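Local coordinates for protein diphosphomevalonate decarboxylase, putative (Trypanosoma brucei, PDB 2HKE) that probably catalyses the ATP-dependent decarboxylation of (R)-5-diphosphomevalonate to isopentenyl diphosphate, a step of the mevalonate pathway to isoprenoids and sterols, at residues Y264-S269 with A294-F299. The protein carries 1 engineered substitution. Sequence-based numbering, arbitrary orientation.
Sequences YATEDS and AGANCF
Tyr264 and Ala265 run beside Gly295 and Ala296, with 4.7 Å between the CA atoms of Tyr264 and Gly295 and 4.5 Å between those of Ala265 and Ala296, where the loop entering helix 267-283 meets the loop entering strand 298-303. The Tyr264 ring packs on Ala294, with Ala294 O 3.7 Å above the plane of one face, offset toward the rim, and CD2 comes within 3.4 Å of Ala294 CA. CG anti to the carbonyl carbon (chi1 -63°) puts the ring there, while its OH hydrogen-bonds to Val197 O. The helix start illustrates the capping box: Ser269 N donates to Thr266 OG1, and Thr266 N returns a nearly straight bond (166°) to Ser269 OG at 3.2 Å. That same hydroxyl gives its own proton to Ala296 O, 2.9 Å away, meeting a lone pair in the carbonyl plane with a C=O...donor angle of 114°. Ala296 CB packs 3.6 Å from Ser269 OG and 4.0 Å from Thr266 CG2. Beyond it, Asn297 ND2 hydrogen-bonds to Ala110 O, and Cys298 makes a backbone hydrogen bond with Ala188. Ser269 OG accepts within the cap and donates across the contact, which should hold its rotation, and the hydroxyl of the buried Ser269 couples the start of the helix to the loop leading into the C-terminal domain's sheet.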
loop_
_atom_site.group_PDB
_atom_site.type_symbol
_atom_site.label_atom_id
_atom_site.label_comp_id
_atom_site.label_asym_id
_atom_site.label_seq_id
_atom_site.Cartn_x
_atom_site.Cartn_y
_atom_site.Cartn_z
ATOM N N TYR A 264 2.447 14.370 -8.340
ATOM C CA TYR A 264 3.163 13.125 -8.315
ATOM C C TYR A 264 3.074 12.382 -9.654
ATOM O O TYR A 264 3.856 11.480 -9.901
ATOM C CB TYR A 264 2.583 12.248 -7.205
ATOM C CG TYR A 264 2.747 12.813 -5.828
ATOM C CD1 TYR A 264 3.993 13.152 -5.333
ATOM C CD2 TYR A 264 1.640 12.965 -4.990
ATOM C CE1 TYR A 264 4.133 13.658 -4.011
ATOM C CE2 TYR A 264 1.772 13.458 -3.706
ATOM C CZ TYR A 264 3.024 13.767 -3.201
ATOM O OH TYR A 264 3.101 14.261 -1.905
ATOM N N ALA A 265 2.052 12.691 -10.441
ATOM C CA ALA A 265 1.818 12.017 -11.729
ATOM C C ALA A 265 2.720 12.611 -12.804
ATOM O O ALA A 265 3.062 13.785 -12.749
ATOM C CB ALA A 265 0.421 12.183 -12.111
ATOM N N THR A 266 3.118 11.767 -13.750
ATOM C CA THR A 266 3.845 12.188 -14.938
ATOM C C THR A 266 2.943 12.025 -16.140
ATOM O O THR A 266 1.834 11.517 -16.034
ATOM C CB THR A 266 5.042 11.306 -15.147
ATOM O OG1 THR A 266 4.584 9.964 -15.428
ATOM C CG2 THR A 266 5.988 11.325 -13.922
ATOM N N GLU A 267 3.431 12.381 -17.323
ATOM C CA GLU A 267 2.564 12.188 -18.495
ATOM C C GLU A 267 2.381 10.701 -18.790
ATOM O O GLU A 267 1.434 10.318 -19.475
ATOM C CB GLU A 267 3.131 12.893 -19.701
ATOM C CG GLU A 267 2.981 14.455 -19.642
ATOM C CD GLU A 267 1.536 14.941 -19.648
ATOM O OE1 GLU A 267 0.649 14.268 -20.256
ATOM O OE2 GLU A 267 1.262 16.016 -19.023
ATOM N N ASP A 268 3.336 9.880 -18.380
ATOM C CA ASP A 268 3.150 8.411 -18.494
ATOM C C ASP A 268 1.962 7.959 -17.639
ATOM O O ASP A 268 1.124 7.175 -18.107
ATOM C CB ASP A 268 4.378 7.655 -18.052
ATOM C CG ASP A 268 5.502 7.696 -19.047
ATOM O OD1 ASP A 268 5.291 7.995 -20.223
ATOM O OD2 ASP A 268 6.626 7.424 -18.606
ATOM N N SER A 269 1.888 8.460 -16.406
ATOM C CA SER A 269 0.699 8.242 -15.557
ATOM C C SER A 269 -0.593 8.597 -16.271
ATOM O O SER A 269 -1.554 7.815 -16.288
ATOM C CB SER A 269 0.787 9.065 -14.267
ATOM O OG SER A 269 1.977 8.784 -13.588
ATOM N N ALA A 294 -0.153 8.774 -4.719
ATOM C CA ALA A 294 0.940 9.709 -4.298
ATOM C C ALA A 294 2.273 9.369 -4.954
ATOM O O ALA A 294 3.362 9.455 -4.364
ATOM C CB ALA A 294 1.106 9.826 -2.740
ATOM N N GLY A 295 2.174 8.968 -6.208
ATOM C CA GLY A 295 3.334 8.577 -6.979
ATOM C C GLY A 295 2.889 8.423 -8.406
ATOM O O GLY A 295 1.709 8.614 -8.710
ATOM N N ALA A 296 3.830 8.073 -9.277
ATOM C CA ALA A 296 3.561 7.957 -10.687
ATOM C C ALA A 296 3.110 6.544 -11.067
ATOM O O ALA A 296 2.577 6.362 -12.139
ATOM C CB ALA A 296 4.821 8.311 -11.508
ATOM N N ASN A 297 3.382 5.552 -10.223
ATOM C CA ASN A 297 3.097 4.151 -10.592
ATOM C C ASN A 297 1.603 3.945 -10.706
ATOM O O ASN A 297 0.836 4.507 -9.910
ATOM C CB ASN A 297 3.615 3.170 -9.548
ATOM C CG ASN A 297 5.108 3.210 -9.348
ATOM O OD1 ASN A 297 5.866 3.552 -10.236
ATOM N ND2 ASN A 297 5.539 2.806 -8.144
ATOM N N CYS A 298 1.210 3.134 -11.666
ATOM C CA CYS A 298 -0.163 2.835 -11.915
ATOM C C CYS A 298 -0.501 1.428 -11.405
ATOM O O CYS A 298 -0.079 0.380 -11.979
ATOM C CB CYS A 298 -0.438 2.920 -13.386
ATOM S SG CYS A 298 -2.186 2.758 -13.830
ATOM N N PHE A 299 -1.302 1.400 -10.357
ATOM C CA PHE A 299 -1.847 0.134 -9.874
ATOM C C PHE A 299 -3.035 -0.166 -10.748
ATOM O O PHE A 299 -3.672 0.766 -11.289
ATOM C CB PHE A 299 -2.221 0.261 -8.423
ATOM C CG PHE A 299 -1.052 0.107 -7.506
ATOM C CD1 PHE A 299 -0.227 1.186 -7.227
ATOM C CD2 PHE A 299 -0.741 -1.147 -6.984
ATOM C CE1 PHE A 299 0.896 1.007 -6.382
ATOM C CE2 PHE A 299 0.352 -1.345 -6.128
ATOM C CZ PHE A 299 1.157 -0.243 -5.825
#